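Local coordinates for protein 2''-aminoglycoside nucleotidyltransferase (Klebsiella pneumoniae, PDB 4WQK) that confers resistance to kanamycin, gentamicin, tobramycin and related aminoglycosides by adenylating their 2''-hydroxyl group in a magnesium-dependent reaction, at residues V69-E72 / F77-E80; S125-I130 / E166-A171; A16-N21 / A117-R122; K42-D47 / P146-E151; P23-G28 / E96-A101. One frame throughout, in Å; residues are numbered along the deposited sequence. Where two conformers were deposited one is given.

Interaction 1: residues V69-E72 / F77-E80; sequences VMEE and FLAE
With CG trans to the main-chain nitrogen (chi1 174°) and a sharp bend about CG-SD (chi3 95°), Met70 turns its methyl CE back onto Leu78, 3.6 Å from CD1. Phe77 takes the crowded position between backbone N and carbonyl carbon (chi1 66°), and this swings its ring beside Val69, whose CG2 lies 4.0 Å from CD1 of the ring. Glu71, fully extended, runs alongside Leu78 and points the same way; its OE1 comes 3.5 Å from Leu78 CD1, a polar atom laid against a methyl.

The backbone explains why two side chains crowd one leucine. Met70 N (2.7 Å) and Glu71 N (3.3 Å) both donate to Leu78 O, from the same face of its carbonyl plane, and Leu78 N returns a bond to Glu71 O at 2.8 Å. This is a classic beta bulge, shifting the antiparallel register by one between Val69-Ala79 and Glu71-Leu78.

Within the N-terminal domain, Val69, Phe77 and Ala79 face helix 55-64, and Glu72 is salt-bridged there by Arg55. Leu78 faces the other way and touches Asp87, a magnesium ligand on strand 84-93, which pairs with strand 76-81.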
# COMPACT_ATOMS: atom_id res chain seq x y z
N VAL A 69 18.38 0.89 -1.24
CA VAL A 69 17.56 1.82 -0.48
C VAL A 69 18.04 3.22 -0.86
O VAL A 69 19.23 3.48 -0.84
CB VAL A 69 17.69 1.63 1.04
CG1 VAL A 69 17.06 2.81 1.76
CG2 VAL A 69 17.06 0.31 1.46
N MET A 70 17.11 4.11 -1.18
CA MET A 70 17.44 5.44 -1.71
C MET A 70 17.21 6.60 -0.74
O MET A 70 17.91 7.59 -0.77
CB MET A 70 16.62 5.67 -3.00
CG MET A 70 16.74 7.05 -3.60
SD MET A 70 15.42 7.32 -4.80
CE MET A 70 14.21 8.17 -3.78
N GLU A 71 16.20 6.46 0.12
CA GLU A 71 15.78 7.58 0.95
C GLU A 71 15.13 6.98 2.18
O GLU A 71 14.33 6.04 2.07
CB GLU A 71 14.83 8.50 0.17
CG GLU A 71 14.28 9.69 0.91
CD GLU A 71 13.70 10.74 -0.04
OE1 GLU A 71 13.88 10.58 -1.27
OE2 GLU A 71 13.09 11.72 0.45
N GLU A 72 15.48 7.49 3.34
CA GLU A 72 14.88 7.07 4.58
C GLU A 72 13.81 8.10 4.90
O GLU A 72 14.08 9.28 4.82
CB GLU A 72 15.95 7.00 5.68
CG GLU A 72 15.49 6.42 6.98
CD GLU A 72 15.18 4.94 6.86
OE1 GLU A 72 15.80 4.27 6.02
OE2 GLU A 72 14.28 4.48 7.59
N PHE A 77 10.74 3.80 3.93
CA PHE A 77 11.90 4.11 3.11
C PHE A 77 11.51 3.98 1.64
O PHE A 77 10.51 3.30 1.34
CB PHE A 77 13.10 3.19 3.45
CG PHE A 77 12.89 1.71 3.13
CD1 PHE A 77 13.23 1.20 1.88
CD2 PHE A 77 12.36 0.84 4.07
CE1 PHE A 77 13.06 -0.14 1.59
CE2 PHE A 77 12.18 -0.51 3.77
CZ PHE A 77 12.53 -0.99 2.52
N LEU A 78 12.26 4.63 0.76
CA LEU A 78 12.15 4.50 -0.70
C LEU A 78 13.30 3.66 -1.19
O LEU A 78 14.45 3.83 -0.73
CB LEU A 78 12.16 5.86 -1.43
CG LEU A 78 11.16 6.89 -0.90
CD1 LEU A 78 11.32 8.24 -1.65
CD2 LEU A 78 9.74 6.34 -0.98
N ALA A 79 12.99 2.72 -2.07
CA ALA A 79 14.03 1.94 -2.74
C ALA A 79 13.87 2.07 -4.24
O ALA A 79 12.78 2.38 -4.75
CB ALA A 79 13.93 0.49 -2.35
N GLU A 80 14.97 1.90 -4.97
CA GLU A 80 14.87 1.86 -6.42
C GLU A 80 15.44 0.55 -6.93
O GLU A 80 16.44 0.05 -6.43
CB GLU A 80 15.59 3.05 -7.09
CG GLU A 80 17.07 3.15 -6.82
CD GLU A 80 17.71 4.28 -7.62
OE1 GLU A 80 17.28 5.45 -7.48
OE2 GLU A 80 18.65 3.98 -8.40

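Interaction 2: residues S125-I130 / E166-A171; sequences SWEAII and EVLRAA
Leu168 reaches across from helix 162-176 with a single methyl. Its CD2 lies 3.5 Å from Glu127 O and 4.0 Å from Glu127 CA, so it rests largely on the backbone of helix 126-139. Nearly one helical turn further on, Ile130 CG2 meets the same methyl of Leu168 at 4.0 Å, the two side chains passing each other at a slant. In Leu168, chi1 at -158° directs the chain at the other helix, and chi2 at 67° turns CD1 aside while CD2 continues outward. Glu127 bends at chi2 (85°) and carries its carboxylate away from helix 162-176; a bound magnesium ion lies about 5 Å from its side chain.

Around this first shell, Leu160 of helix 147-160 touches both Glu127 and Ile130. Trp131 and Phe134, further along helix 126-139, and Pro104 of a loop pack on Leu168. The start of helix 126-139 is fixed by Ser125 at the N-cap, whose OG accepts from Ala128 N at 3.0 Å. On another side of that helix, Trp126 makes a cation-pi contact with Arg35, and Ile129 packs on helix 28-36, so the helix that receives Leu168 also borders the N-terminal domain.

No hydrogen bond crosses between 125-130 and 166-171, so this contact depends on close apolar packing and not on directed polar bonds.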
# COMPACT_ATOMS: atom_id res chain seq x y z
N SER A 125 -6.15 -3.26 3.16
CA SER A 125 -7.60 -3.18 3.10
C SER A 125 -8.09 -1.88 2.45
O SER A 125 -7.36 -0.88 2.39
CB SER A 125 -8.17 -3.28 4.50
OG SER A 125 -7.80 -2.09 5.22
N TRP A 126 -9.30 -1.91 1.92
CA TRP A 126 -9.90 -0.68 1.41
C TRP A 126 -9.89 0.39 2.48
O TRP A 126 -9.62 1.57 2.15
CB TRP A 126 -11.35 -0.90 0.93
CG TRP A 126 -11.51 -1.65 -0.34
CD1 TRP A 126 -12.19 -2.83 -0.51
CD2 TRP A 126 -11.08 -1.25 -1.64
NE1 TRP A 126 -12.18 -3.19 -1.84
CE2 TRP A 126 -11.50 -2.23 -2.55
CE3 TRP A 126 -10.37 -0.15 -2.13
CZ2 TRP A 126 -11.23 -2.14 -3.93
CZ3 TRP A 126 -10.11 -0.06 -3.49
CH2 TRP A 126 -10.51 -1.07 -4.37
N GLU A 127 -10.20 0.05 3.73
CA GLU A 127 -10.24 1.09 4.77
C GLU A 127 -8.86 1.73 4.95
O GLU A 127 -8.78 2.95 5.13
CB GLU A 127 -10.74 0.46 6.08
CG GLU A 127 -12.19 0.06 6.04
CD GLU A 127 -12.45 -1.36 5.44
OE1 GLU A 127 -11.58 -2.05 4.80
OE2 GLU A 127 -13.60 -1.82 5.59
N ALA A 128 -7.80 0.93 4.92
CA ALA A 128 -6.44 1.47 5.02
C ALA A 128 -6.07 2.34 3.84
O ALA A 128 -5.42 3.38 4.00
CB ALA A 128 -5.41 0.32 5.18
N ILE A 129 -6.47 1.90 2.65
CA ILE A 129 -6.21 2.65 1.42
C ILE A 129 -6.87 4.03 1.51
O ILE A 129 -6.26 5.09 1.26
CB ILE A 129 -6.71 1.86 0.20
CG1 ILE A 129 -5.86 0.61 0.02
CG2 ILE A 129 -6.74 2.72 -1.07
CD1 ILE A 129 -6.47 -0.38 -1.00
N ILE A 130 -8.13 4.04 1.92
CA ILE A 130 -8.90 5.28 1.98
C ILE A 130 -8.40 6.17 3.14
O ILE A 130 -8.29 7.40 2.98
CB ILE A 130 -10.39 4.94 2.12
CG1 ILE A 130 -10.86 4.33 0.81
CG2 ILE A 130 -11.23 6.19 2.47
CD1 ILE A 130 -12.19 3.69 0.90
N GLU A 166 -18.16 7.45 4.61
CA GLU A 166 -18.59 8.55 5.46
C GLU A 166 -18.27 8.27 6.92
O GLU A 166 -17.82 9.15 7.63
CB GLU A 166 -20.09 8.82 5.27
CG GLU A 166 -20.60 10.20 5.74
CD GLU A 166 -22.13 10.27 5.73
OE1 GLU A 166 -22.75 9.42 5.05
OE2 GLU A 166 -22.72 11.16 6.39
N VAL A 167 -18.52 7.05 7.35
CA VAL A 167 -18.24 6.71 8.73
C VAL A 167 -16.72 6.75 9.01
O VAL A 167 -16.28 7.26 10.05
CB VAL A 167 -18.85 5.33 9.08
CG1 VAL A 167 -18.48 4.95 10.47
CG2 VAL A 167 -20.40 5.38 8.96
N LEU A 168 -15.90 6.23 8.10
CA LEU A 168 -14.45 6.28 8.25
C LEU A 168 -13.92 7.70 8.30
O LEU A 168 -13.06 8.02 9.11
CB LEU A 168 -13.77 5.53 7.10
CG LEU A 168 -12.35 5.05 7.39
CD1 LEU A 168 -12.33 3.98 8.46
CD2 LEU A 168 -11.75 4.52 6.07
N ARG A 169 -14.42 8.56 7.42
CA ARG A 169 -13.99 9.97 7.38
C ARG A 169 -14.31 10.63 8.73
O ARG A 169 -13.54 11.43 9.25
CB ARG A 169 -14.66 10.74 6.24
CG ARG A 169 -13.97 12.05 5.91
CD ARG A 169 -14.71 12.80 4.79
NE ARG A 169 -15.26 11.87 3.80
CZ ARG A 169 -16.53 11.85 3.38
NH1 ARG A 169 -17.42 12.74 3.86
NH2 ARG A 169 -16.92 10.95 2.48
N ALA A 170 -15.50 10.34 9.28
CA ALA A 170 -15.90 10.91 10.55
C ALA A 170 -14.99 10.43 11.68
O ALA A 170 -14.64 11.18 12.58
CB ALA A 170 -17.39 10.58 10.82
N ALA A 171 -14.61 9.16 11.61
CA ALA A 171 -13.71 8.61 12.63
C ALA A 171 -12.33 9.26 12.54
O ALA A 171 -11.73 9.54 13.58
CB ALA A 171 -13.58 7.05 12.48

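Interaction 3: residues A16-N21 / A117-R122; sequences AADERN and AGRPVR
Asp18 and Arg119 form a salt bridge in which the carboxylate is met from above: Arg119 NH2 lies 2.8 Å from Asp18 OD2 but 63° out of the carboxylate plane. From the arginine's side the approach is more conventional, with the oxygen at the guanidinium edge and near its plane. Only Asp18 OD2 is bonded (OD1 lies 4.0 Å from Arg119 NH2), and the planes are 50° apart, so the groups do not form a paired, coplanar bridge.

Water 1 supplies the second leg. It donates to Asp18 OD1 at 2.7 Å and accepts from Arg119 NH1 at 2.9 Å. NH1 of Arg119 also donates to Pro120 O at 2.9 Å, a bond within the arginine's own strand which probably limits rotation of the guanidinium. The chain from CG to NE is extended, which carries the charge out to the helix, and its flank packs on His11 and Leu14. Arg122 NH1, 5.1 Å from Asp18 OD1, probably adds to the positive field around this aspartate.

The bridge ties the N-terminal domain to the C-terminal domain at the surface. Asp18 lies in the last turn of helix 5-19, which ends in a Schellman motif with Asn21 at C-prime, its N bonded to Asp18 O. Arg119 opens the second strand of the hairpin 114-116/119-121, whose Ala117-Gly118 connection has the backbone angles of a type I' turn.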
# COMPACT_ATOMS: atom_id res chain seq x y z
N ALA A 16 10.28 -13.69 -4.27
CA ALA A 16 11.38 -13.75 -3.32
C ALA A 16 10.84 -13.69 -1.88
O ALA A 16 11.39 -14.36 -0.98
CB ALA A 16 12.35 -12.62 -3.59
N ALA A 17 9.80 -12.90 -1.63
CA ALA A 17 9.24 -12.80 -0.29
C ALA A 17 8.55 -14.11 0.10
O ALA A 17 8.73 -14.62 1.19
CB ALA A 17 8.25 -11.61 -0.20
N ASP A 18 7.81 -14.72 -0.82
CA ASP A 18 7.19 -16.01 -0.54
C ASP A 18 8.25 -17.05 -0.13
O ASP A 18 8.03 -17.87 0.76
CB ASP A 18 6.41 -16.53 -1.75
CG ASP A 18 5.04 -15.81 -1.97
OD1 ASP A 18 4.64 -14.94 -1.16
OD2 ASP A 18 4.34 -16.26 -2.95
N GLU A 19 9.39 -17.07 -0.85
CA GLU A 19 10.44 -18.07 -0.60
C GLU A 19 10.99 -17.90 0.84
O GLU A 19 11.36 -18.90 1.49
CB GLU A 19 11.56 -17.95 -1.63
CG GLU A 19 12.70 -18.93 -1.43
CD GLU A 19 13.58 -19.07 -2.67
OE1 GLU A 19 13.53 -18.18 -3.56
OE2 GLU A 19 14.33 -20.07 -2.76
N ARG A 20 11.01 -16.65 1.30
CA ARG A 20 11.47 -16.30 2.64
C ARG A 20 10.35 -16.35 3.70
O ARG A 20 10.58 -15.94 4.87
CB ARG A 20 12.09 -14.89 2.61
CG ARG A 20 13.39 -14.79 1.80
CD ARG A 20 13.79 -13.31 1.62
NE ARG A 20 15.10 -13.14 0.97
CZ ARG A 20 16.25 -12.92 1.60
NH1 ARG A 20 16.30 -12.86 2.93
NH2 ARG A 20 17.37 -12.77 0.89
N ASN A 21 9.15 -16.82 3.31
CA ASN A 21 8.01 -16.78 4.23
C ASN A 21 7.76 -15.39 4.82
O ASN A 21 7.42 -15.26 6.02
CB ASN A 21 8.24 -17.81 5.33
CG ASN A 21 8.57 -19.16 4.77
OD1 ASN A 21 9.61 -19.76 5.09
ND2 ASN A 21 7.71 -19.64 3.87
N ALA A 117 -2.22 -9.73 -12.74
CA ALA A 117 -1.79 -10.57 -13.85
C ALA A 117 -1.81 -12.04 -13.45
O ALA A 117 -0.85 -12.79 -13.66
CB ALA A 117 -0.40 -10.17 -14.33
N GLY A 118 -2.95 -12.43 -12.87
CA GLY A 118 -3.22 -13.83 -12.55
C GLY A 118 -2.66 -14.33 -11.25
O GLY A 118 -2.93 -15.46 -10.88
N ARG A 119 -1.90 -13.49 -10.57
CA ARG A 119 -1.23 -13.89 -9.33
C ARG A 119 -2.01 -13.35 -8.15
O ARG A 119 -2.17 -12.12 -8.03
CB ARG A 119 0.18 -13.29 -9.25
CG ARG A 119 0.98 -13.85 -8.06
CD ARG A 119 2.12 -12.94 -7.73
NE ARG A 119 3.20 -13.61 -6.98
CZ ARG A 119 3.16 -13.94 -5.69
NH1 ARG A 119 2.08 -13.70 -4.94
NH2 ARG A 119 4.23 -14.52 -5.16
N PRO A 120 -2.46 -14.22 -7.25
CA PRO A 120 -3.04 -13.67 -6.01
C PRO A 120 -2.00 -12.93 -5.19
O PRO A 120 -0.82 -13.35 -5.10
CB PRO A 120 -3.54 -14.92 -5.27
CG PRO A 120 -3.69 -15.96 -6.38
CD PRO A 120 -2.47 -15.68 -7.26
N VAL A 121 -2.41 -11.81 -4.58
CA VAL A 121 -1.51 -10.98 -3.81
C VAL A 121 -2.20 -10.47 -2.57
O VAL A 121 -3.39 -10.14 -2.60
CB VAL A 121 -0.95 -9.75 -4.58
CG1 VAL A 121 -0.19 -10.18 -5.84
CG2 VAL A 121 -2.08 -8.73 -4.98
N ARG A 122 -1.44 -10.42 -1.49
CA ARG A 122 -1.88 -9.66 -0.32
C ARG A 122 -1.89 -8.17 -0.65
O ARG A 122 -0.97 -7.64 -1.24
CB ARG A 122 -0.98 -9.95 0.87
CG ARG A 122 -1.09 -11.39 1.43
CD ARG A 122 -0.36 -11.51 2.75
NE ARG A 122 -0.53 -12.82 3.40
CZ ARG A 122 0.38 -13.79 3.35
NH1 ARG A 122 1.53 -13.63 2.70
NH2 ARG A 122 0.14 -14.94 4.01
O HOH W 1 2.30 -13.96 -2.05

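Interaction 4: residues K42-D47 / P146-E151; sequences KHDDID and PTKHIE. With MG (magnesium ion), chain B.
The carboxylate of Asp44 receives the Lys148 ammonium at its rim: NZ meets OD2 on the syn side, 3.0 Å away and 25° out of the carboxylate plane, with OD1 at 3.6 Å from the same nitrogen. The aliphatic part of Lys148 also covers one face of the neighbouring His149 ring, CG lying 4.0 Å above its centre; Tyr136 meets that ring with its plane nearly perpendicular. With CG between the backbone N and the carbonyl carbon (chi1 67°) and the rest of the chain extended, the lysine carries its charge from the first turn of helix 147-160 across to the loop, crossing Asp44 at about a right angle.

Next along the chain, Asp45 and Asp47 bind magnesium through OD1 and OD2 respectively, each 2.0 Å from the metal. Waters 2, 3, 4 and 5 bring the ligands to six, and water 2 also donates to Asp45 O at 2.7 Å. A second magnesium is bound by Asp45, Asp47 and Asp87. Asp45 and Asp47 form the Asp-x-Asp signature of the nucleotidyltransferase fold.

Lys148 therefore places a C-terminal-domain cation beside the acidic segment 42-47, which leads into strand 46-51 of the N-terminal domain, and probably offsets part of its negative charge. As an ion pair at the surface, it is probably weakened by solvent.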
# COMPACT_ATOMS: atom_id res chain seq x y z
N LYS A 42 -1.54 4.28 -15.11
CA LYS A 42 -0.11 4.16 -14.92
C LYS A 42 0.21 4.64 -13.50
O LYS A 42 -0.29 5.66 -13.05
CB LYS A 42 0.65 4.99 -15.97
CG LYS A 42 2.17 4.84 -15.91
CD LYS A 42 2.60 3.43 -16.32
CE LYS A 42 4.00 3.09 -15.79
NZ LYS A 42 4.29 1.62 -15.87
N HIS A 43 1.06 3.88 -12.82
CA HIS A 43 1.43 4.17 -11.42
C HIS A 43 2.86 4.69 -11.32
O HIS A 43 3.76 4.14 -11.95
CB HIS A 43 1.29 2.90 -10.58
CG HIS A 43 -0.10 2.37 -10.55
ND1 HIS A 43 -1.11 2.99 -9.84
CD2 HIS A 43 -0.67 1.32 -11.19
CE1 HIS A 43 -2.24 2.33 -10.04
NE2 HIS A 43 -2.00 1.31 -10.83
N ASP A 44 3.06 5.75 -10.54
CA ASP A 44 4.37 6.38 -10.41
C ASP A 44 5.36 5.46 -9.70
O ASP A 44 6.57 5.55 -9.93
CB ASP A 44 4.28 7.70 -9.61
CG ASP A 44 3.65 8.84 -10.40
OD1 ASP A 44 3.47 8.74 -11.64
OD2 ASP A 44 3.35 9.86 -9.75
N ASP A 45 4.84 4.61 -8.82
CA ASP A 45 5.69 3.71 -8.06
C ASP A 45 4.89 2.53 -7.52
O ASP A 45 3.69 2.43 -7.80
CB ASP A 45 6.39 4.46 -6.92
CG ASP A 45 5.43 5.02 -5.89
OD1 ASP A 45 4.27 4.58 -5.80
OD2 ASP A 45 5.84 5.94 -5.17
N ILE A 46 5.56 1.64 -6.79
CA ILE A 46 4.91 0.50 -6.18
C ILE A 46 4.98 0.71 -4.66
O ILE A 46 6.06 0.84 -4.12
CB ILE A 46 5.61 -0.82 -6.52
CG1 ILE A 46 5.58 -1.06 -8.03
CG2 ILE A 46 4.95 -2.00 -5.84
CD1 ILE A 46 6.71 -1.94 -8.48
N ASP A 47 3.83 0.73 -4.00
CA ASP A 47 3.79 0.88 -2.54
C ASP A 47 3.71 -0.48 -1.88
O ASP A 47 2.89 -1.33 -2.27
CB ASP A 47 2.62 1.74 -2.11
CG ASP A 47 2.73 3.16 -2.70
OD1 ASP A 47 3.38 4.03 -2.11
OD2 ASP A 47 2.21 3.41 -3.79
N PRO A 146 -4.04 16.45 -7.85
CA PRO A 146 -3.96 15.91 -9.21
C PRO A 146 -5.13 14.98 -9.47
O PRO A 146 -5.55 14.18 -8.62
CB PRO A 146 -2.63 15.15 -9.20
CG PRO A 146 -1.81 15.87 -8.14
CD PRO A 146 -2.81 16.21 -7.08
N THR A 147 -5.69 15.12 -10.66
CA THR A 147 -6.85 14.34 -11.05
C THR A 147 -6.65 12.84 -10.89
O THR A 147 -7.59 12.16 -10.51
CB THR A 147 -7.24 14.69 -12.49
OG1 THR A 147 -7.58 16.07 -12.57
CG2 THR A 147 -8.42 13.84 -13.01
N LYS A 148 -5.43 12.33 -11.09
CA LYS A 148 -5.24 10.88 -10.92
C LYS A 148 -5.55 10.45 -9.47
O LYS A 148 -6.02 9.33 -9.25
CB LYS A 148 -3.83 10.42 -11.31
CG LYS A 148 -2.70 10.92 -10.41
CD LYS A 148 -1.32 10.73 -11.07
CE LYS A 148 -0.27 11.61 -10.43
NZ LYS A 148 1.09 11.39 -11.04
N HIS A 149 -5.34 11.34 -8.50
CA HIS A 149 -5.60 10.97 -7.11
C HIS A 149 -7.05 11.08 -6.79
O HIS A 149 -7.60 10.27 -6.03
CB HIS A 149 -4.79 11.83 -6.18
CG HIS A 149 -3.33 11.60 -6.29
ND1 HIS A 149 -2.79 10.33 -6.47
CD2 HIS A 149 -2.28 12.45 -6.27
CE1 HIS A 149 -1.48 10.42 -6.54
NE2 HIS A 149 -1.14 11.70 -6.44
N ILE A 150 -7.67 12.08 -7.39
CA ILE A 150 -9.10 12.25 -7.25
C ILE A 150 -9.78 11.00 -7.81
O ILE A 150 -10.66 10.42 -7.17
CB ILE A 150 -9.54 13.52 -7.96
CG1 ILE A 150 -8.91 14.74 -7.28
CG2 ILE A 150 -11.05 13.68 -7.87
CD1 ILE A 150 -9.50 15.02 -5.94
N GLU A 151 -9.34 10.54 -8.97
CA GLU A 151 -9.97 9.38 -9.59
C GLU A 151 -9.73 8.10 -8.80
O GLU A 151 -10.66 7.28 -8.67
CB GLU A 151 -9.49 9.21 -11.03
CG GLU A 151 -9.94 10.34 -11.92
CD GLU A 151 -9.47 10.22 -13.37
OE1 GLU A 151 -8.51 9.44 -13.62
OE2 GLU A 151 -10.05 10.90 -14.24
MG MG B . 2.57 5.07 -4.91
O HOH W 2 1.63 3.68 -6.50
O HOH W 3 0.19 5.29 -4.49
O HOH W 4 1.92 6.08 -3.54
O HOH W 5 2.49 6.73 -6.00

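Interaction 5: residues P23-G28 / E96-A101; sequences PLWIGG and EAYEIA. With IPA (isopropyl alcohol), chain H.
Trp25 and Tyr98 meet between two strands of the mixed sheet of the nucleotidyltransferase fold, 25-27 and 98-99, which are not paired with each other. The first belongs to the N-terminal domain, the second to the start of the C-terminal domain.

The aromatic contact is oblique. Both side chains hold CG opposite the carbonyl carbon (chi1 -70° in Trp25, -74° in Tyr98), which brings the rings toward each other so that the side chains cross at about a right angle. The six-membered ring of Trp25 and the Tyr98 ring have centroids 5.9 Å apart and planes at 56°, and the indole leads with CH2, 3.7 Å from Tyr98 CD2. A second apolar touch comes from Pro23, whose CG lies 4.3 Å from Tyr98 CE2.

Polar ends are held from outside. Trp25 NE1 donates to Pro109 O and Tyr98 OH is hydrogen-bonded to Glu53, which probably restrain how each ring is turned; Trp93 adds an edge-to-face contact with Tyr98.

Further along, 96-101 includes Ala101, which binds kanamycin A in the cleft between the domains. At its other end an isopropyl alcohol, probably from the crystallisation liquor, donates from O2 to Glu96 OE2 at 3.2 Å.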
# COMPACT_ATOMS: atom_id res chain seq x y z
N PRO A 23 5.53 -12.16 4.54
CA PRO A 23 4.34 -11.55 3.92
C PRO A 23 4.60 -10.08 3.57
O PRO A 23 5.28 -9.37 4.31
CB PRO A 23 3.27 -11.68 5.02
CG PRO A 23 4.09 -11.57 6.32
CD PRO A 23 5.42 -12.32 6.00
N LEU A 24 4.08 -9.62 2.43
CA LEU A 24 4.17 -8.22 2.03
C LEU A 24 2.81 -7.86 1.46
O LEU A 24 2.20 -8.68 0.76
CB LEU A 24 5.24 -7.98 0.96
CG LEU A 24 6.70 -8.29 1.34
CD1 LEU A 24 7.54 -8.16 0.06
CD2 LEU A 24 7.18 -7.31 2.42
N TRP A 25 2.37 -6.64 1.75
CA TRP A 25 1.08 -6.16 1.24
C TRP A 25 1.30 -5.08 0.21
O TRP A 25 2.02 -4.11 0.47
CB TRP A 25 0.21 -5.62 2.37
CG TRP A 25 -0.29 -6.71 3.29
CD1 TRP A 25 -1.52 -7.28 3.27
CD2 TRP A 25 0.44 -7.33 4.37
NE1 TRP A 25 -1.60 -8.28 4.24
CE2 TRP A 25 -0.41 -8.33 4.91
CE3 TRP A 25 1.73 -7.14 4.90
CZ2 TRP A 25 -0.02 -9.13 5.99
CZ3 TRP A 25 2.11 -7.97 5.97
CH2 TRP A 25 1.24 -8.94 6.49
N ILE A 26 0.70 -5.24 -0.95
CA ILE A 26 0.65 -4.11 -1.89
C ILE A 26 -0.22 -3.03 -1.31
O ILE A 26 -1.31 -3.31 -0.79
CB ILE A 26 0.11 -4.57 -3.26
CG1 ILE A 26 0.86 -5.81 -3.76
CG2 ILE A 26 0.08 -3.41 -4.29
CD1 ILE A 26 2.28 -5.54 -3.97
N GLY A 27 0.25 -1.77 -1.43
CA GLY A 27 -0.46 -0.60 -0.93
C GLY A 27 -0.81 0.39 -2.03
O GLY A 27 -0.50 0.14 -3.20
N GLY A 28 -1.48 1.47 -1.66
CA GLY A 28 -1.64 2.58 -2.57
C GLY A 28 -2.35 2.20 -3.87
O GLY A 28 -3.25 1.36 -3.89
N GLU A 96 -2.79 -10.48 16.65
CA GLU A 96 -3.42 -11.39 15.68
C GLU A 96 -3.16 -11.03 14.24
O GLU A 96 -3.49 -11.79 13.33
CB GLU A 96 -4.93 -11.43 15.95
CG GLU A 96 -5.63 -10.07 15.63
CD GLU A 96 -7.16 -10.10 15.81
OE1 GLU A 96 -7.63 -10.06 16.96
OE2 GLU A 96 -7.89 -10.14 14.79
N ALA A 97 -2.53 -9.90 13.99
CA ALA A 97 -2.25 -9.45 12.63
C ALA A 97 -1.24 -8.33 12.68
O ALA A 97 -1.07 -7.69 13.73
CB ALA A 97 -3.56 -8.93 11.93
N TYR A 98 -0.62 -8.05 11.54
CA TYR A 98 0.19 -6.84 11.36
C TYR A 98 -0.73 -5.65 11.16
O TYR A 98 -1.78 -5.78 10.52
CB TYR A 98 1.13 -6.99 10.15
CG TYR A 98 2.30 -7.91 10.44
CD1 TYR A 98 3.42 -7.44 11.13
CD2 TYR A 98 2.26 -9.26 10.05
CE1 TYR A 98 4.48 -8.27 11.45
CE2 TYR A 98 3.33 -10.11 10.34
CZ TYR A 98 4.43 -9.62 11.04
OH TYR A 98 5.49 -10.45 11.31
N GLU A 99 -0.34 -4.50 11.69
CA GLU A 99 -1.13 -3.29 11.52
C GLU A 99 -0.25 -2.10 11.23
O GLU A 99 0.77 -1.89 11.86
CB GLU A 99 -1.99 -2.95 12.77
CG GLU A 99 -3.09 -3.98 13.07
CD GLU A 99 -4.24 -3.97 12.05
OE1 GLU A 99 -4.37 -2.99 11.28
OE2 GLU A 99 -5.07 -4.91 12.11
N ILE A 100 -0.70 -1.29 10.29
CA ILE A 100 -0.09 0.02 10.05
C ILE A 100 -0.43 0.90 11.24
O ILE A 100 -1.58 0.92 11.66
CB ILE A 100 -0.63 0.60 8.71
CG1 ILE A 100 -0.17 -0.26 7.55
CG2 ILE A 100 -0.13 2.03 8.51
CD1 ILE A 100 -0.86 0.10 6.24
N ALA A 101 0.56 1.62 11.76
CA ALA A 101 0.35 2.53 12.92
C ALA A 101 -0.73 3.52 12.59
O ALA A 101 -0.72 4.13 11.51
CB ALA A 101 1.62 3.26 13.29
C1 IPA H . -8.66 -10.97 11.62
C2 IPA H . -8.15 -12.40 11.74
C3 IPA H . -7.55 -12.83 10.40
O2 IPA H . -7.15 -12.47 12.73

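From the N terminus, helix 5-19 opens interaction 3, strand 25-27 opens interaction 5 and segment 42-47 opens interaction 4. Interaction 1 then opens and closes as a local hairpin, nested inside all three. Interaction 5 closes at 96-101, within the loop that interaction 3 closes at 117-122; these two touch where Arg122 O meets Ile26 N, and interactions 4 and 5 where Asp47 O meets Gly27 N on neighbouring strands. Interaction 2 opens at 125-130. Interaction 4 closes at 146-151, crossing interactions 3, 5 and 2, and interaction 2 closes last. Interactions 3, 4 and 5 each join the two domains, whereas interaction 1 stays within the N-terminal domain and interaction 2 among the C-terminal helices.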